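PDB 2XBT: cellulosomal scaffoldin from Bacteroides cellulosolvens, which probably helps the cellulosome hold on to cellulose through its family 3b carbohydrate-binding module, the part of the scaffoldin present here. Local coordinates for residues Pro3-Phe14 against Val146-Gly157. Numbering follows the deposited sequence.
Sequences PVQVNSDLKLLF and VAVYYNGALVYG
Leu12 packs between Val146, Val148 and Tyr156 where the two sheets of the CBM3 beta-sandwich meet, strand 10-14 belonging to one and the hairpin 147-156 to the other, with 153-156 as its edge strand. Its CD2 lies 3.6 Å from Val146 CG1 and 3.7 Å from Val148 CG2, while its CB sits over one face of the Tyr156 ring, a CH-pi contact 3.8 Å from the centroid. Tyr156 holds its CG anti to its own backbone N, which carries the ring out from the hairpin to Leu12. On one flank Phe14 meets Val146 CG2; on the other, Leu10 CD1 touches Val155 CG2, and Tyr40 and Ile45 also pack on Leu10. A classic beta bulge sets Val155 and Tyr156 together opposite Val148, whose O takes the N-H of Val155 and, weakly, that of Tyr156. The axes of strands 10-14 and 153-156 cross at 61°, and a water donating to both Leu10 O and Val155 O bridges them. Ser8 OG, next to Val155 CB, accepts from Leu10 N in an ST turn. Farther out the N-terminal arm runs along the hairpin edge, Val6 CG2 against Val155 CG1. There Val6 N donates to Leu154 O (2.9 Å), almost in line with the carbonyl (178°), although the N-H...O angle is only 141°.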
ATOM      1  N   PRO A   3      -1.802  -7.685 -14.542  1.00 52.92           N
ATOM      2  CA  PRO A   3      -2.378  -7.242 -15.813  1.00 52.96           C
ATOM      3  C   PRO A   3      -1.538  -6.177 -16.516  1.00 54.83           C
ATOM      4  O   PRO A   3      -0.340  -6.028 -16.237  1.00 52.42           O
ATOM      5  CB  PRO A   3      -3.724  -6.659 -15.381  1.00 50.60           C
ATOM      6  CG  PRO A   3      -4.122  -7.524 -14.238  1.00 53.12           C
ATOM      7  CD  PRO A   3      -2.842  -7.907 -13.522  1.00 47.45           C
ATOM      8  N   VAL A   4      -2.170  -5.452 -17.436  1.00 53.16           N
ATOM      9  CA  VAL A   4      -1.504  -4.364 -18.138  1.00 53.12           C
ATOM     10  C   VAL A   4      -1.504  -3.099 -17.288  1.00 41.70           C
ATOM     11  O   VAL A   4      -2.533  -2.705 -16.734  1.00 41.39           O
ATOM     12  CB  VAL A   4      -2.164  -4.068 -19.504  1.00 58.38           C
ATOM     13  CG1 VAL A   4      -2.094  -5.286 -20.399  1.00 58.17           C
ATOM     14  CG2 VAL A   4      -3.612  -3.620 -19.324  1.00 58.07           C
ATOM     15  N   GLN A   5      -0.340  -2.473 -17.191  1.00 41.50           N
ATOM     16  CA  GLN A   5      -0.187  -1.230 -16.449  1.00 40.08           C
ATOM     17  C   GLN A   5      -0.485  -0.038 -17.356  1.00 42.11           C
ATOM     18  O   GLN A   5       0.247   0.214 -18.319  1.00 40.40           O
ATOM     19  CB  GLN A   5       1.241  -1.150 -15.919  1.00 39.74           C
ATOM     20  CG  GLN A   5       1.584   0.083 -15.110  1.00 32.63           C
ATOM     21  CD  GLN A   5       2.859  -0.114 -14.321  1.00 34.60           C
ATOM     22  OE1 GLN A   5       3.025  -1.127 -13.631  1.00 40.24           O
ATOM     23  NE2 GLN A   5       3.773   0.835 -14.426  1.00 35.06           N
ATOM     24  N   VAL A   6      -1.560   0.690 -17.066  1.00 30.40           N
ATOM     25  CA  VAL A   6      -1.889   1.856 -17.878  1.00 36.27           C
ATOM     26  C   VAL A   6      -0.915   2.976 -17.547  1.00 33.47           C
ATOM     27  O   VAL A   6      -0.384   3.051 -16.438  1.00 30.93           O
ATOM     28  CB  VAL A   6      -3.341   2.321 -17.681  1.00 31.67           C
ATOM     29  CG1 VAL A   6      -4.296   1.122 -17.821  1.00 34.73           C
ATOM     30  CG2 VAL A   6      -3.511   2.979 -16.324  1.00 30.32           C
ATOM     31  N   ASN A   7      -0.653   3.829 -18.523  1.00 31.73           N
ATOM     32  CA  ASN A   7       0.261   4.928 -18.313  1.00 29.32           C
ATOM     33  C   ASN A   7      -0.263   5.886 -17.258  1.00 31.16           C
ATOM     34  O   ASN A   7      -1.470   6.099 -17.116  1.00 29.34           O
ATOM     35  CB  ASN A   7       0.544   5.660 -19.625  1.00 33.18           C
ATOM     36  CG  ASN A   7       1.385   4.836 -20.579  1.00 40.13           C
ATOM     37  OD1 ASN A   7       1.951   3.809 -20.198  1.00 46.04           O
ATOM     38  ND2 ASN A   7       1.482   5.285 -21.823  1.00 39.25           N
ATOM     39  N   SER A   8       0.668   6.450 -16.505  1.00 30.88           N
ATOM     40  CA  SER A   8       0.344   7.467 -15.544  1.00 28.09           C
ATOM     41  C   SER A   8       1.688   8.017 -15.160  1.00 26.88           C
ATOM     42  O   SER A   8       2.720   7.487 -15.579  1.00 33.08           O
ATOM     43  CB  SER A   8      -0.350   6.854 -14.324  1.00 27.52           C
ATOM     44  OG  SER A   8       0.602   6.220 -13.475  1.00 27.00           O
ATOM     45  N   ASP A   9       1.694   9.068 -14.356  1.00 24.41           N
ATOM     46  CA  ASP A   9       2.952   9.581 -13.842  1.00 30.98           C
ATOM     47  C   ASP A   9       3.059   9.241 -12.347  1.00 28.57           C
ATOM     48  O   ASP A   9       3.737   9.932 -11.583  1.00 31.03           O
ATOM     49  CB  ASP A   9       3.034  11.097 -14.071  1.00 30.87           C
ATOM     50  CG  ASP A   9       3.048  11.475 -15.560  1.00 36.29           C
ATOM     51  OD1 ASP A   9       3.589  10.692 -16.372  1.00 32.86           O
ATOM     52  OD2 ASP A   9       2.526  12.562 -15.910  1.00 39.58           O
ATOM     53  N   LEU A  10       2.373   8.181 -11.939  1.00 26.23           N
ATOM     54  CA  LEU A  10       2.325   7.788 -10.521  1.00 22.78           C
ATOM     55  C   LEU A  10       3.427   6.796 -10.163  1.00 22.86           C
ATOM     56  O   LEU A  10       3.707   5.860 -10.919  1.00 24.67           O
ATOM     57  CB  LEU A  10       0.963   7.200 -10.186  1.00 21.53           C
ATOM     58  CG  LEU A  10      -0.244   8.129 -10.264  1.00 22.85           C
ATOM     59  CD1 LEU A  10      -1.542   7.360 -10.143  1.00 23.66           C
ATOM     60  CD2 LEU A  10      -0.152   9.203  -9.193  1.00 24.90           C
ATOM     61  N   LYS A  11       4.053   7.004  -9.013  1.00 25.38           N
ATOM     62  CA  LYS A  11       5.126   6.130  -8.553  1.00 23.04           C
ATOM     63  C   LYS A  11       4.999   5.881  -7.057  1.00 26.73           C
ATOM     64  O   LYS A  11       4.681   6.797  -6.304  1.00 24.10           O
ATOM     65  CB  LYS A  11       6.465   6.781  -8.883  1.00 25.82           C
ATOM     66  CG  LYS A  11       7.674   6.168  -8.242  1.00 31.81           C
ATOM     67  CD  LYS A  11       8.935   6.853  -8.774  1.00 35.54           C
ATOM     68  CE  LYS A  11      10.158   6.524  -7.938  1.00 39.53           C
ATOM     69  NZ  LYS A  11      11.394   7.199  -8.442  1.00 34.50           N
ATOM     70  N   LEU A  12       5.236   4.639  -6.626  1.00 23.31           N
ATOM     71  CA  LEU A  12       5.121   4.303  -5.214  1.00 20.11           C
ATOM     72  C   LEU A  12       6.484   4.032  -4.614  1.00 23.75           C
ATOM     73  O   LEU A  12       7.257   3.249  -5.161  1.00 23.66           O
ATOM     74  CB  LEU A  12       4.240   3.065  -5.024  1.00 21.89           C
ATOM     75  CG  LEU A  12       3.881   2.671  -3.592  1.00 20.55           C
ATOM     76  CD1 LEU A  12       3.035   3.753  -2.957  1.00 20.86           C
ATOM     77  CD2 LEU A  12       3.144   1.334  -3.549  1.00 18.94           C
ATOM     78  N   LEU A  13       6.768   4.692  -3.496  1.00 22.07           N
ATOM     79  CA  LEU A  13       7.924   4.375  -2.676  1.00 23.65           C
ATOM     80  C   LEU A  13       7.411   3.638  -1.445  1.00 20.49           C
ATOM     81  O   LEU A  13       6.304   3.896  -0.976  1.00 19.50           O
ATOM     82  CB  LEU A  13       8.684   5.643  -2.278  1.00 23.93           C
ATOM     83  CG  LEU A  13       9.259   6.476  -3.435  1.00 30.44           C
ATOM     84  CD1 LEU A  13       9.823   7.799  -2.928  1.00 36.67           C
ATOM     85  CD2 LEU A  13      10.333   5.695  -4.183  1.00 33.36           C
ATOM     86  N   PHE A  14       8.202   2.705  -0.931  1.00 20.88           N
ATOM     87  CA  PHE A  14       7.725   1.857   0.143  1.00 21.00           C
ATOM     88  C   PHE A  14       8.821   1.679   1.190  1.00 21.37           C
ATOM     89  O   PHE A  14      10.004   1.578   0.851  1.00 22.98           O
ATOM     90  CB  PHE A  14       7.337   0.475  -0.412  1.00 20.55           C
ATOM     91  CG  PHE A  14       6.779  -0.464   0.624  1.00 20.66           C
ATOM     92  CD1 PHE A  14       5.412  -0.539   0.843  1.00 19.73           C
ATOM     93  CD2 PHE A  14       7.624  -1.269   1.374  1.00 23.55           C
ATOM     94  CE1 PHE A  14       4.897  -1.389   1.789  1.00 19.66           C
ATOM     95  CE2 PHE A  14       7.124  -2.120   2.329  1.00 21.02           C
ATOM     96  CZ  PHE A  14       5.759  -2.183   2.548  1.00 19.20           C
ATOM     97  N   VAL A 146       3.738  -4.355  -4.310  1.00 17.60           N
ATOM     98  CA  VAL A 146       2.520  -3.688  -3.835  1.00 15.29           C
ATOM     99  C   VAL A 146       1.902  -3.028  -5.050  1.00 17.73           C
ATOM    100  O   VAL A 146       2.618  -2.395  -5.837  1.00 21.03           O
ATOM    101  CB  VAL A 146       2.832  -2.591  -2.801  1.00 18.59           C
ATOM    102  CG1 VAL A 146       1.578  -1.776  -2.485  1.00 19.20           C
ATOM    103  CG2 VAL A 146       3.404  -3.220  -1.519  1.00 20.74           C
ATOM    104  N   ALA A 147       0.598  -3.176  -5.225  1.00 16.00           N
ATOM    105  CA  ALA A 147      -0.047  -2.648  -6.438  1.00 18.14           C
ATOM    106  C   ALA A 147      -0.854  -1.392  -6.143  1.00 17.39           C
ATOM    107  O   ALA A 147      -1.514  -1.297  -5.105  1.00 17.93           O
ATOM    108  CB  ALA A 147      -0.949  -3.690  -7.068  1.00 16.57           C
ATOM    109  N   VAL A 148      -0.826  -0.455  -7.091  1.00 17.38           N
ATOM    110  CA  VAL A 148      -1.621   0.764  -6.995  1.00 18.23           C
ATOM    111  C   VAL A 148      -2.554   0.862  -8.205  1.00 20.05           C
ATOM    112  O   VAL A 148      -2.138   0.602  -9.336  1.00 20.42           O
ATOM    113  CB  VAL A 148      -0.729   1.984  -7.012  1.00 15.23           C
ATOM    114  CG1 VAL A 148      -1.577   3.254  -6.787  1.00 17.57           C
ATOM    115  CG2 VAL A 148       0.377   1.861  -5.958  1.00 18.61           C
ATOM    116  N   TYR A 149      -3.806   1.222  -7.954  1.00 18.80           N
ATOM    117  CA  TYR A 149      -4.805   1.334  -9.012  1.00 17.64           C
ATOM    118  C   TYR A 149      -5.395   2.734  -9.033  1.00 20.29           C
ATOM    119  O   TYR A 149      -5.538   3.367  -7.992  1.00 21.05           O
ATOM    120  CB  TYR A 149      -5.921   0.332  -8.788  1.00 21.42           C
ATOM    121  CG  TYR A 149      -5.416  -1.089  -8.689  1.00 21.38           C
ATOM    122  CD1 TYR A 149      -5.533  -1.963  -9.759  1.00 26.16           C
ATOM    123  CD2 TYR A 149      -4.799  -1.544  -7.531  1.00 22.74           C
ATOM    124  CE1 TYR A 149      -5.075  -3.265  -9.669  1.00 26.05           C
ATOM    125  CE2 TYR A 149      -4.331  -2.833  -7.435  1.00 24.39           C
ATOM    126  CZ  TYR A 149      -4.471  -3.685  -8.501  1.00 27.90           C
ATOM    127  OH  TYR A 149      -4.003  -4.965  -8.385  1.00 33.95           O
ATOM    128  N   TYR A 150      -5.756   3.202 -10.222  1.00 20.77           N
ATOM    129  CA  TYR A 150      -6.458   4.465 -10.340  1.00 21.90           C
ATOM    130  C   TYR A 150      -7.762   4.195 -11.069  1.00 25.26           C
ATOM    131  O   TYR A 150      -7.758   3.742 -12.211  1.00 26.86           O
ATOM    132  CB  TYR A 150      -5.608   5.486 -11.077  1.00 22.63           C
ATOM    133  CG  TYR A 150      -6.170   6.880 -10.972  1.00 23.75           C
ATOM    134  CD1 TYR A 150      -6.015   7.620  -9.808  1.00 23.24           C
ATOM    135  CD2 TYR A 150      -6.872   7.446 -12.026  1.00 28.90           C
ATOM    136  CE1 TYR A 150      -6.528   8.890  -9.700  1.00 24.99           C
ATOM    137  CE2 TYR A 150      -7.394   8.722 -11.925  1.00 27.11           C
ATOM    138  CZ  TYR A 150      -7.214   9.436 -10.770  1.00 24.68           C
ATOM    139  OH  TYR A 150      -7.740  10.712 -10.665  1.00 32.67           O
ATOM    140  N   ASN A 151      -8.879   4.427 -10.387  1.00 23.73           N
ATOM    141  CA  ASN A 151     -10.168   4.000 -10.897  1.00 28.75           C
ATOM    142  C   ASN A 151     -10.214   2.524 -11.266  1.00 35.43           C
ATOM    143  O   ASN A 151     -10.888   2.136 -12.224  1.00 36.48           O
ATOM    144  CB  ASN A 151     -10.548   4.832 -12.117  1.00 34.06           C
ATOM    145  CG  ASN A 151     -11.630   5.817 -11.813  1.00 36.72           C
ATOM    146  OD1 ASN A 151     -12.042   5.961 -10.663  1.00 40.46           O
ATOM    147  ND2 ASN A 151     -12.102   6.511 -12.837  1.00 42.61           N
ATOM    148  N   GLY A 152      -9.485   1.701 -10.525  1.00 30.84           N
ATOM    149  CA  GLY A 152      -9.513   0.275 -10.771  1.00 31.51           C
ATOM    150  C   GLY A 152      -8.526  -0.215 -11.817  1.00 30.78           C
ATOM    151  O   GLY A 152      -8.411  -1.421 -12.035  1.00 32.43           O
ATOM    152  N   ALA A 153      -7.813   0.703 -12.463  1.00 27.53           N
ATOM    153  CA  ALA A 153      -6.802   0.320 -13.437  1.00 26.99           C
ATOM    154  C   ALA A 153      -5.408   0.326 -12.818  1.00 25.83           C
ATOM    155  O   ALA A 153      -4.999   1.296 -12.184  1.00 22.15           O
ATOM    156  CB  ALA A 153      -6.842   1.244 -14.636  1.00 30.06           C
ATOM    157  N   LEU A 154      -4.669  -0.758 -13.031  1.00 24.69           N
ATOM    158  CA  LEU A 154      -3.300  -0.867 -12.524  1.00 24.97           C
ATOM    159  C   LEU A 154      -2.364   0.215 -13.043  1.00 24.79           C
ATOM    160  O   LEU A 154      -2.142   0.340 -14.248  1.00 26.70           O
ATOM    161  CB  LEU A 154      -2.732  -2.243 -12.879  1.00 26.62           C
ATOM    162  CG  LEU A 154      -1.337  -2.578 -12.358  1.00 28.93           C
ATOM    163  CD1 LEU A 154      -1.308  -2.523 -10.830  1.00 23.42           C
ATOM    164  CD2 LEU A 154      -0.912  -3.955 -12.858  1.00 28.92           C
ATOM    165  N   VAL A 155      -1.782   0.983 -12.132  1.00 21.44           N
ATOM    166  CA  VAL A 155      -0.831   2.024 -12.508  1.00 24.07           C
ATOM    167  C   VAL A 155       0.580   1.768 -11.981  1.00 25.67           C
ATOM    168  O   VAL A 155       1.543   2.383 -12.449  1.00 21.93           O
ATOM    169  CB  VAL A 155      -1.298   3.443 -12.048  1.00 20.77           C
ATOM    170  CG1 VAL A 155      -2.557   3.886 -12.801  1.00 23.66           C
ATOM    171  CG2 VAL A 155      -1.538   3.458 -10.539  1.00 20.18           C
ATOM    172  N   TYR A 156       0.721   0.866 -11.008  1.00 21.34           N
ATOM    173  CA  TYR A 156       2.050   0.601 -10.445  1.00 22.35           C
ATOM    174  C   TYR A 156       2.081  -0.767  -9.781  1.00 20.15           C
ATOM    175  O   TYR A 156       1.108  -1.177  -9.149  1.00 17.28           O
ATOM    176  CB  TYR A 156       2.466   1.665  -9.422  1.00 22.22           C
ATOM    177  CG  TYR A 156       3.811   1.369  -8.766  1.00 21.30           C
ATOM    178  CD1 TYR A 156       4.967   1.965  -9.231  1.00 25.82           C
ATOM    179  CD2 TYR A 156       3.914   0.497  -7.684  1.00 23.00           C
ATOM    180  CE1 TYR A 156       6.199   1.707  -8.657  1.00 29.52           C
ATOM    181  CE2 TYR A 156       5.148   0.216  -7.103  1.00 28.13           C
ATOM    182  CZ  TYR A 156       6.291   0.826  -7.601  1.00 27.80           C
ATOM    183  OH  TYR A 156       7.531   0.586  -7.042  1.00 32.24           O
ATOM    184  N   GLY A 157       3.199  -1.462  -9.938  1.00 20.36           N
ATOM    185  CA  GLY A 157       3.428  -2.687  -9.194  1.00 22.17           C
ATOM    186  C   GLY A 157       2.956  -3.916  -9.934  1.00 26.07           C
ATOM    187  O   GLY A 157       2.364  -3.819 -11.007  1.00 23.69           O
TER
HETATM  188  O   HOH W   1      -5.492  -2.676 -15.191  1.00 40.02           O
HETATM  189  O   HOH W   2       5.318  -0.761 -11.844  1.00 33.72           O
HETATM  190  O   HOH W   3       1.449   3.780 -14.553  1.00 27.55           O
HETATM  191  O   HOH W   4       4.218   3.477 -12.081  1.00 31.29           O
HETATM  192  O   HOH W   5       6.921   0.736  -4.132  1.00 25.94           O